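Local coordinates for protein nicotinate phosphoribosyltransferase (Porphyromonas gingivalis, PDB 2IM5) that probably catalyses the ATP-dependent synthesis of nicotinate mononucleotide from nicotinate and phosphoribosyl pyrophosphate, feeding NAD biosynthesis, at residues 214-219 and 227-232; 23-28 and 233-238; 130-135 and 340-345. All coordinates share one frame; numbering follows the deposited sequence.

Interaction 1 (214-219 and 227-232)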
loop_
_atom_site.group_PDB
_atom_site.type_symbol
_atom_site.label_atom_id
_atom_site.label_comp_id
_atom_site.label_asym_id
_atom_site.label_seq_id
_atom_site.Cartn_x
_atom_site.Cartn_y
_atom_site.Cartn_z
ATOM N N GLU A 214 1.203 -7.389 -3.364
ATOM C CA GLU A 214 2.344 -7.927 -4.112
ATOM C C GLU A 214 2.997 -9.118 -3.412
ATOM O O GLU A 214 3.485 -10.036 -4.071
ATOM C CB GLU A 214 3.402 -6.841 -4.386
ATOM C CG GLU A 214 4.059 -6.251 -3.154
ATOM C CD GLU A 214 5.221 -5.314 -3.486
ATOM O OE1 GLU A 214 6.317 -5.805 -3.842
ATOM O OE2 GLU A 214 5.036 -4.083 -3.394
ATOM N N TRP A 215 2.994 -9.101 -2.081
ATOM C CA TRP A 215 3.585 -10.186 -1.301
ATOM C C TRP A 215 2.838 -11.478 -1.588
ATOM O O TRP A 215 3.454 -12.503 -1.861
ATOM C CB TRP A 215 3.528 -9.858 0.195
ATOM C CG TRP A 215 4.045 -10.943 1.100
ATOM C CD1 TRP A 215 3.320 -11.662 2.011
ATOM C CD2 TRP A 215 5.403 -11.415 1.205
ATOM N NE1 TRP A 215 4.138 -12.544 2.676
ATOM C CE2 TRP A 215 5.418 -12.416 2.203
ATOM C CE3 TRP A 215 6.600 -11.090 0.554
ATOM C CZ2 TRP A 215 6.588 -13.094 2.567
ATOM C CZ3 TRP A 215 7.768 -11.768 0.913
ATOM C CH2 TRP A 215 7.751 -12.759 1.913
ATOM N N ILE A 216 1.510 -11.423 -1.552
ATOM C CA ILE A 216 0.694 -12.606 -1.825
ATOM C C ILE A 216 0.810 -12.993 -3.299
ATOM O O ILE A 216 0.933 -14.160 -3.641
ATOM C CB ILE A 216 -0.801 -12.353 -1.533
ATOM C CG1 ILE A 216 -0.988 -11.756 -0.140
ATOM C CG2 ILE A 216 -1.575 -13.646 -1.660
ATOM C CD1 ILE A 216 -0.519 -12.625 0.961
ATOM N N GLN A 217 0.746 -11.993 -4.171
ATOM C CA GLN A 217 0.832 -12.213 -5.612
ATOM C C GLN A 217 2.149 -12.884 -6.014
ATOM O O GLN A 217 2.180 -13.725 -6.904
ATOM C CB GLN A 217 0.700 -10.879 -6.328
ATOM C CG GLN A 217 -0.684 -10.285 -6.267
ATOM C CD GLN A 217 -0.747 -8.944 -6.975
ATOM O OE1 GLN A 217 -0.291 -7.932 -6.445
ATOM N NE2 GLN A 217 -1.284 -8.938 -8.190
ATOM N N PHE A 218 3.240 -12.486 -5.366
ATOM C CA PHE A 218 4.536 -13.081 -5.657
ATOM C C PHE A 218 4.428 -14.575 -5.357
ATOM O O PHE A 218 4.837 -15.409 -6.164
ATOM C CB PHE A 218 5.623 -12.449 -4.787
ATOM C CG PHE A 218 6.954 -13.134 -4.886
ATOM C CD1 PHE A 218 7.736 -13.003 -6.032
ATOM C CD2 PHE A 218 7.425 -13.928 -3.838
ATOM C CE1 PHE A 218 8.969 -13.652 -6.133
ATOM C CE2 PHE A 218 8.656 -14.581 -3.931
ATOM C CZ PHE A 218 9.430 -14.444 -5.076
ATOM N N HIS A 219 3.851 -14.903 -4.199
ATOM C CA HIS A 219 3.701 -16.295 -3.789
ATOM C C HIS A 219 2.780 -17.060 -4.735
ATOM O O HIS A 219 2.991 -18.242 -4.995
ATOM C CB HIS A 219 3.181 -16.364 -2.346
ATOM C CG HIS A 219 4.214 -16.002 -1.321
ATOM N ND1 HIS A 219 4.979 -16.944 -0.668
ATOM C CD2 HIS A 219 4.642 -14.797 -0.873
ATOM C CE1 HIS A 219 5.832 -16.337 0.137
ATOM N NE2 HIS A 219 5.648 -15.033 0.032
ATOM N N MET A 227 -1.876 -22.716 -2.804
ATOM C CA MET A 227 -1.144 -22.438 -1.573
ATOM C C MET A 227 -0.663 -21.000 -1.368
ATOM O O MET A 227 -0.043 -20.702 -0.347
ATOM C CB MET A 227 0.053 -23.383 -1.465
ATOM C CG MET A 227 -0.318 -24.819 -1.085
ATOM S SD MET A 227 -1.178 -24.968 0.532
ATOM C CE MET A 227 -2.731 -25.751 -0.000
ATOM N N ALA A 228 -0.958 -20.115 -2.315
ATOM C CA ALA A 228 -0.509 -18.718 -2.226
ATOM C C ALA A 228 -0.732 -18.054 -0.868
ATOM O O ALA A 228 0.237 -17.655 -0.203
ATOM C CB ALA A 228 -1.166 -17.883 -3.318
ATOM N N ASN A 229 -1.996 -17.937 -0.457
ATOM C CA ASN A 229 -2.328 -17.299 0.813
ATOM C C ASN A 229 -1.628 -17.964 1.990
ATOM O O ASN A 229 -1.037 -17.289 2.831
ATOM C CB ASN A 229 -3.851 -17.317 1.048
ATOM C CG ASN A 229 -4.587 -16.231 0.269
ATOM O OD1 ASN A 229 -5.598 -16.503 -0.399
ATOM N ND2 ASN A 229 -4.097 -15.003 0.352
ATOM N N TYR A 230 -1.684 -19.291 2.044
ATOM C CA TYR A 230 -1.070 -20.028 3.150
ATOM C C TYR A 230 0.442 -19.816 3.277
ATOM O O TYR A 230 0.938 -19.464 4.347
ATOM C CB TYR A 230 -1.353 -21.527 3.018
ATOM C CG TYR A 230 -0.836 -22.321 4.194
ATOM C CD1 TYR A 230 -1.584 -22.440 5.370
ATOM C CD2 TYR A 230 0.427 -22.911 4.152
ATOM C CE1 TYR A 230 -1.082 -23.130 6.473
ATOM C CE2 TYR A 230 0.940 -23.597 5.244
ATOM C CZ TYR A 230 0.184 -23.705 6.400
ATOM O OH TYR A 230 0.699 -24.394 7.472
ATOM N N VAL A 231 1.176 -20.039 2.189
ATOM C CA VAL A 231 2.628 -19.866 2.225
ATOM C C VAL A 231 3.029 -18.403 2.446
ATOM O O VAL A 231 4.047 -18.119 3.087
ATOM C CB VAL A 231 3.276 -20.383 0.935
ATOM C CG1 VAL A 231 4.796 -20.315 1.052
ATOM C CG2 VAL A 231 2.845 -21.817 0.687
ATOM N N ALA A 232 2.239 -17.473 1.915
ATOM C CA ALA A 232 2.533 -16.058 2.109
ATOM C C ALA A 232 2.465 -15.726 3.610
ATOM O O ALA A 232 3.330 -15.028 4.137
ATOM C CB ALA A 232 1.539 -15.197 1.331
#
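Trp215 and Ala232 make the polar link between these two helices. The indole NE1 donates to Ala232 O at 3.0 Å with an N-H...O angle of 154°. The donor stands above the plane of the carbonyl, and the oxygen is itself tilted a little from the indole plane, near the ring edge. With CG anti to the backbone N (chi1 177°), the indole is placed so that NE1 reaches the neighbouring helix.

Ring packing comes next. The His219 imidazole lies flat over the backbone of Ala232, whose CA sits 3.7 Å from the ring centroid and almost on the normal, a CH-pi contact. Val231 CG1 reaches the same ring obliquely.

The remaining contacts are van der Waals. Ile216 CD1 presses on Ala232 CB at 3.3 Å, tighter than usual for two carbons, while its other branch, CG2, sets a methyl against an amide nitrogen, Asn229 ND2, at 3.5 Å. Ala228, one turn before Ala232, is small enough to let the backbones close to 5.1 Å between its CA and the CA of His219. The helix axes approach to 8.4 Å, with their directions 115° apart.

Beyond the pair, the indole also meets Trp236 edge-to-face, and Thr17 and Ala20 of helix 12-24 touch it. Helices 213-223 and 228-240, joined by a short connection, are thus packed mainly through Ala232, the His219 ring and Ile216. The chemistry implies a largely apolar, buried joint in which one indole N-H, given to a main-chain carbonyl, helps to set how the tryptophan ring is turned.

Interaction 2 (23-28 and 233-238)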
loop_
_atom_site.group_PDB
_atom_site.type_symbol
_atom_site.label_atom_id
_atom_site.label_comp_id
_atom_site.label_asym_id
_atom_site.label_seq_id
_atom_site.Cartn_x
_atom_site.Cartn_y
_atom_site.Cartn_z
ATOM N N LYS A 23 15.264 -11.157 2.885
ATOM C CA LYS A 23 15.580 -12.301 3.724
ATOM C C LYS A 23 15.292 -13.632 3.058
ATOM O O LYS A 23 16.164 -14.497 2.977
ATOM C CB LYS A 23 14.797 -12.260 5.035
ATOM C CG LYS A 23 15.072 -13.491 5.907
ATOM C CD LYS A 23 14.186 -13.583 7.129
ATOM C CE LYS A 23 14.619 -14.772 7.997
ATOM N NZ LYS A 23 13.706 -15.001 9.149
ATOM N N LEU A 24 14.062 -13.791 2.577
ATOM C CA LEU A 24 13.646 -15.047 1.975
ATOM C C LEU A 24 13.802 -15.218 0.469
ATOM O O LEU A 24 13.948 -16.349 0.003
ATOM C CB LEU A 24 12.195 -15.339 2.362
ATOM C CG LEU A 24 11.883 -15.428 3.865
ATOM C CD1 LEU A 24 10.360 -15.609 4.042
ATOM C CD2 LEU A 24 12.641 -16.619 4.498
ATOM N N PHE A 25 13.785 -14.126 -0.290
ATOM C CA PHE A 25 13.905 -14.213 -1.749
ATOM C C PHE A 25 14.899 -13.202 -2.324
ATOM O O PHE A 25 14.574 -12.461 -3.257
ATOM C CB PHE A 25 12.529 -13.980 -2.376
ATOM C CG PHE A 25 11.457 -14.860 -1.808
ATOM C CD1 PHE A 25 11.435 -16.225 -2.092
ATOM C CD2 PHE A 25 10.503 -14.338 -0.944
ATOM C CE1 PHE A 25 10.472 -17.065 -1.508
ATOM C CE2 PHE A 25 9.536 -15.165 -0.358
ATOM C CZ PHE A 25 9.523 -16.532 -0.640
ATOM N N PRO A 26 16.130 -13.175 -1.795
ATOM C CA PRO A 26 17.154 -12.240 -2.262
ATOM C C PRO A 26 17.598 -12.392 -3.721
ATOM O O PRO A 26 18.278 -11.517 -4.255
ATOM C CB PRO A 26 18.296 -12.464 -1.269
ATOM C CG PRO A 26 18.214 -13.939 -1.006
ATOM C CD PRO A 26 16.698 -14.132 -0.823
ATOM N N ARG A 27 17.216 -13.490 -4.366
ATOM C CA ARG A 27 17.593 -13.715 -5.758
ATOM C C ARG A 27 16.434 -13.454 -6.715
ATOM O O ARG A 27 16.605 -13.491 -7.931
ATOM C CB ARG A 27 18.077 -15.152 -5.961
ATOM C CG ARG A 27 19.336 -15.520 -5.200
ATOM C CD ARG A 27 19.790 -16.921 -5.583
ATOM N NE ARG A 27 21.189 -17.146 -5.225
ATOM C CZ ARG A 27 21.605 -17.476 -4.009
ATOM N NH1 ARG A 27 20.724 -17.627 -3.030
ATOM N NH2 ARG A 27 22.901 -17.636 -3.770
ATOM N N ALA A 28 15.257 -13.190 -6.162
ATOM C CA ALA A 28 14.084 -12.962 -6.988
ATOM C C ALA A 28 14.151 -11.681 -7.806
ATOM O O ALA A 28 14.774 -10.701 -7.401
ATOM C CB ALA A 28 12.830 -12.958 -6.118
ATOM N N MET A 233 1.443 -16.236 4.293
ATOM C CA MET A 233 1.300 -15.990 5.728
ATOM C C MET A 233 2.426 -16.677 6.525
ATOM O O MET A 233 2.984 -16.082 7.445
ATOM C CB MET A 233 -0.073 -16.473 6.237
ATOM C CG MET A 233 -1.263 -15.590 5.825
ATOM S SD MET A 233 -2.851 -16.098 6.572
ATOM C CE MET A 233 -3.182 -14.793 7.500
ATOM N N GLU A 234 2.753 -17.922 6.174
ATOM C CA GLU A 234 3.819 -18.642 6.870
ATOM C C GLU A 234 5.153 -17.918 6.704
ATOM O O GLU A 234 5.930 -17.820 7.655
ATOM C CB GLU A 234 3.947 -20.077 6.346
ATOM C CG GLU A 234 2.851 -21.014 6.827
ATOM C CD GLU A 234 3.046 -21.437 8.280
ATOM O OE1 GLU A 234 3.870 -22.344 8.531
ATOM O OE2 GLU A 234 2.390 -20.861 9.170
ATOM N N ASP A 235 5.417 -17.411 5.500
ATOM C CA ASP A 235 6.661 -16.693 5.258
ATOM C C ASP A 235 6.679 -15.366 6.010
ATOM O O ASP A 235 7.720 -14.949 6.515
ATOM C CB ASP A 235 6.871 -16.463 3.752
ATOM C CG ASP A 235 7.240 -17.749 3.015
ATOM O OD1 ASP A 235 7.539 -18.756 3.694
ATOM O OD2 ASP A 235 7.245 -17.764 1.765
ATOM N N TRP A 236 5.527 -14.704 6.094
ATOM C CA TRP A 236 5.455 -13.433 6.806
ATOM C C TRP A 236 5.762 -13.660 8.291
ATOM O O TRP A 236 6.435 -12.847 8.941
ATOM C CB TRP A 236 4.065 -12.814 6.639
ATOM C CG TRP A 236 3.974 -11.390 7.106
ATOM C CD1 TRP A 236 3.412 -10.943 8.261
ATOM C CD2 TRP A 236 4.441 -10.224 6.410
ATOM N NE1 TRP A 236 3.494 -9.570 8.334
ATOM C CE2 TRP A 236 4.121 -9.103 7.210
ATOM C CE3 TRP A 236 5.100 -10.018 5.189
ATOM C CZ2 TRP A 236 4.432 -7.795 6.830
ATOM C CZ3 TRP A 236 5.410 -8.713 4.808
ATOM C CH2 TRP A 236 5.075 -7.619 5.625
ATOM N N ILE A 237 5.266 -14.768 8.823
ATOM C CA ILE A 237 5.500 -15.114 10.219
ATOM C C ILE A 237 6.978 -15.441 10.423
ATOM O O ILE A 237 7.575 -15.082 11.446
ATOM C CB ILE A 237 4.647 -16.328 10.631
ATOM C CG1 ILE A 237 3.167 -15.935 10.619
ATOM C CG2 ILE A 237 5.073 -16.831 12.012
ATOM C CD1 ILE A 237 2.226 -17.118 10.670
ATOM N N ASN A 238 7.575 -16.122 9.449
ATOM C CA ASN A 238 8.996 -16.450 9.547
ATOM C C ASN A 238 9.805 -15.165 9.632
ATOM O O ASN A 238 10.774 -15.074 10.381
ATOM C CB ASN A 238 9.448 -17.253 8.326
ATOM C CG ASN A 238 10.963 -17.467 8.285
ATOM O OD1 ASN A 238 11.735 -16.554 7.964
ATOM N ND2 ASN A 238 11.393 -18.680 8.620
#
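The Phe25 ring turns its edge to Asp235: OD2 lies in the ring plane, 3.5 Å from CZ, and the carboxylate plane is rotated 57° from that of the ring. One face of the phenyl carries Leu24 CB, from the preceding residue. Around the same ring, Phe218 meets it edge-to-face and His219 comes in with its plane steeply inclined, both from helix 213-223. An aspartate oxygen at the ring's rim faces the slightly positive C-H edge, which is probably a favourable approach.

Leu24 splits its two methyls between successive turns of helix 228-240. CD1 rests on Asp235 CB at 3.6 Å, and CD2 comes equally near to Asn238 OD1. Further out, Lys23 reaches across with its chain fully extended beyond CG, bringing NZ to 2.8 Å from Asn238 OD1 in a hydrogen bond made from above the plane of the amide. A second, weak bond runs from the same NZ to Asn238 O at 3.2 Å, so side chain and main chain of one asparagine both take the ammonium group.

The contact therefore grades from a buried phenyl to a solvent-facing lysine. Phe25 leaves helical geometry and starts a type I beta turn to Ala28. The whole is consistent with packing between the N-terminal NAPRTase region and the TIM-barrel-related family region, here helix 12-24 and the turn after it against helix 228-240.

Interaction 3 (130-135 and 340-345)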
loop_
_atom_site.group_PDB
_atom_site.type_symbol
_atom_site.label_atom_id
_atom_site.label_comp_id
_atom_site.label_asym_id
_atom_site.label_seq_id
_atom_site.Cartn_x
_atom_site.Cartn_y
_atom_site.Cartn_z
ATOM N N LEU A 130 4.127 16.064 -9.977
ATOM C CA LEU A 130 4.559 16.653 -11.243
ATOM C C LEU A 130 3.364 17.015 -12.101
ATOM O O LEU A 130 3.361 18.049 -12.752
ATOM C CB LEU A 130 5.421 15.680 -12.049
ATOM C CG LEU A 130 6.912 15.538 -11.768
ATOM C CD1 LEU A 130 7.495 14.535 -12.765
ATOM C CD2 LEU A 130 7.611 16.889 -11.908
ATOM N N TYR A 131 2.363 16.143 -12.101
ATOM C CA TYR A 131 1.163 16.346 -12.897
ATOM C C TYR A 131 0.444 17.652 -12.571
ATOM O O TYR A 131 0.185 18.462 -13.461
ATOM C CB TYR A 131 0.200 15.176 -12.702
ATOM C CG TYR A 131 -1.105 15.355 -13.431
ATOM C CD1 TYR A 131 -1.171 15.243 -14.815
ATOM C CD2 TYR A 131 -2.272 15.672 -12.736
ATOM C CE1 TYR A 131 -2.374 15.444 -15.498
ATOM C CE2 TYR A 131 -3.473 15.874 -13.402
ATOM C CZ TYR A 131 -3.519 15.759 -14.782
ATOM O OH TYR A 131 -4.718 15.948 -15.439
ATOM N N TYR A 132 0.114 17.851 -11.298
ATOM C CA TYR A 132 -0.587 19.061 -10.888
ATOM C C TYR A 132 0.242 20.305 -11.177
ATOM O O TYR A 132 -0.303 21.333 -11.567
ATOM C CB TYR A 132 -0.967 18.963 -9.411
ATOM C CG TYR A 132 -1.941 17.832 -9.173
ATOM C CD1 TYR A 132 -3.222 17.872 -9.716
ATOM C CD2 TYR A 132 -1.563 16.699 -8.451
ATOM C CE1 TYR A 132 -4.107 16.815 -9.553
ATOM C CE2 TYR A 132 -2.439 15.634 -8.278
ATOM C CZ TYR A 132 -3.708 15.699 -8.830
ATOM O OH TYR A 132 -4.576 14.651 -8.659
ATOM N N ARG A 133 1.557 20.211 -11.001
ATOM C CA ARG A 133 2.421 21.347 -11.302
ATOM C C ARG A 133 2.308 21.627 -12.798
ATOM O O ARG A 133 2.124 22.771 -13.227
ATOM C CB ARG A 133 3.885 21.034 -11.006
ATOM C CG ARG A 133 4.276 20.980 -9.553
ATOM C CD ARG A 133 5.788 20.823 -9.464
ATOM N NE ARG A 133 6.257 20.611 -8.100
ATOM C CZ ARG A 133 7.532 20.415 -7.778
ATOM N NH1 ARG A 133 8.463 20.408 -8.724
ATOM N NH2 ARG A 133 7.876 20.222 -6.513
ATOM N N PHE A 134 2.419 20.557 -13.582
ATOM C CA PHE A 134 2.366 20.639 -15.031
ATOM C C PHE A 134 1.119 21.328 -15.566
ATOM O O PHE A 134 1.209 22.133 -16.488
ATOM C CB PHE A 134 2.467 19.237 -15.638
ATOM C CG PHE A 134 2.911 19.231 -17.073
ATOM C CD1 PHE A 134 4.222 19.543 -17.407
ATOM C CD2 PHE A 134 2.025 18.893 -18.088
ATOM C CE1 PHE A 134 4.645 19.513 -18.741
ATOM C CE2 PHE A 134 2.437 18.860 -19.422
ATOM C CZ PHE A 134 3.749 19.170 -19.749
ATOM N N ILE A 135 -0.044 21.009 -15.004
ATOM C CA ILE A 135 -1.280 21.618 -15.479
ATOM C C ILE A 135 -1.603 22.902 -14.726
ATOM O O ILE A 135 -2.704 23.438 -14.838
ATOM C CB ILE A 135 -2.474 20.648 -15.373
ATOM C CG1 ILE A 135 -2.821 20.384 -13.910
ATOM C CG2 ILE A 135 -2.147 19.351 -16.084
ATOM C CD1 ILE A 135 -4.112 19.609 -13.730
ATOM N N GLY A 340 -11.109 23.393 -5.785
ATOM C CA GLY A 340 -10.876 23.898 -7.129
ATOM C C GLY A 340 -11.139 22.875 -8.218
ATOM O O GLY A 340 -10.561 22.951 -9.301
ATOM N N GLY A 341 -12.011 21.917 -7.931
ATOM C CA GLY A 341 -12.322 20.897 -8.915
ATOM C C GLY A 341 -11.171 19.939 -9.174
ATOM O O GLY A 341 -11.284 19.044 -10.012
ATOM N N VAL A 342 -10.061 20.121 -8.463
ATOM C CA VAL A 342 -8.903 19.252 -8.633
ATOM C C VAL A 342 -9.252 17.839 -8.198
ATOM O O VAL A 342 -9.705 17.620 -7.074
ATOM C CB VAL A 342 -7.701 19.736 -7.801
ATOM C CG1 VAL A 342 -6.536 18.769 -7.969
ATOM C CG2 VAL A 342 -7.299 21.142 -8.232
ATOM N N GLU A 343 -9.037 16.879 -9.090
ATOM C CA GLU A 343 -9.341 15.486 -8.796
ATOM C C GLU A 343 -8.091 14.611 -8.797
ATOM O O GLU A 343 -7.160 14.839 -9.566
ATOM C CB GLU A 343 -10.350 14.949 -9.810
ATOM C CG GLU A 343 -9.876 14.981 -11.265
ATOM C CD GLU A 343 -9.580 16.388 -11.777
ATOM O OE1 GLU A 343 -8.490 16.924 -11.478
ATOM O OE2 GLU A 343 -10.446 16.961 -12.476
ATOM N N PRO A 344 -8.055 13.599 -7.920
ATOM C CA PRO A 344 -6.917 12.680 -7.814
ATOM C C PRO A 344 -6.714 11.887 -9.098
ATOM O O PRO A 344 -7.674 11.596 -9.811
ATOM C CB PRO A 344 -7.313 11.769 -6.655
ATOM C CG PRO A 344 -8.205 12.645 -5.819
ATOM C CD PRO A 344 -9.044 13.327 -6.865
ATOM N N LEU A 345 -5.465 11.546 -9.392
ATOM C CA LEU A 345 -5.155 10.753 -10.576
ATOM C C LEU A 345 -5.510 9.315 -10.254
ATOM O O LEU A 345 -5.413 8.885 -9.099
ATOM C CB LEU A 345 -3.666 10.834 -10.913
ATOM C CG LEU A 345 -3.131 12.151 -11.473
ATOM C CD1 LEU A 345 -1.645 12.008 -11.768
ATOM C CD2 LEU A 345 -3.888 12.504 -12.740
#
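Tyr131 and Tyr132, neighbours on the last turn of helix 120-134, offer their rings to the loop 340-345 in quite different ways. Tyr131 presents a face. Leu345 lays its CD2 methyl over that face, 3.7 Å from the ring centroid and 22° off the normal, with CE2 the nearest ring atom at 3.5 Å. The other methyl, CD1, sits further back, 3.8 Å from Tyr131 CB, so the leucine fork spans the root and the rim of the tyrosine. On the opposite face of this ring lies Ile135 CG2, from just past the end of the helix, and the phenol is sandwiched between two aliphatic groups.

Tyr132 works through its far end. With CG anti to the carbonyl carbon (chi1 -64°), the ring swings out to the loop and places OH 2.7 Å from Glu343 O, to which it donates a hydrogen bond. The acceptor lies near the plane of the phenol, whereas the hydroxyl stands above the plane of the carbonyl. Val342 CG1 approaches the same ring obliquely, 3.5 Å from CE1, and Pro344 CA approaches the hydroxyl. The two tyrosines also touch each other: Tyr131 CD2 lies over one face of Tyr132, and Tyr132 CE1 lies in plane at the edge of the Tyr131 ring.

Phe171 stacks on Tyr132, and Asn336 ND2 hydrogen-bonds to its hydroxyl. That oxygen thus accepts from the side-chain amide of Asn336 while donating to a main-chain carbonyl. The implication is a loop without regular secondary structure fixed by a directional phenol bond at Glu343, with apolar packing at Val342 before it and at Leu345 after it.

In the fold
From the N terminus, helix 12-24 and the turn after it supply residues 23-28, which meet 233-238 some 205 residues later and so close the long loop of interaction 2. Residues 130-135 open interaction 3 within that loop, and it closes only at 340-345, so the two long loops cross. Interaction 1, between consecutive helices 213-223 and 228-240, is a short closure nested inside both. Interactions 1 and 2 share helix 228-240 and touch, as where Trp215 packs on Asp235, forming one three-helix cluster. Interaction 3 lies across the chain's centre, about 35 Å from interaction 1 between centres, and ties helix 120-134 to the approach of strand 347-355.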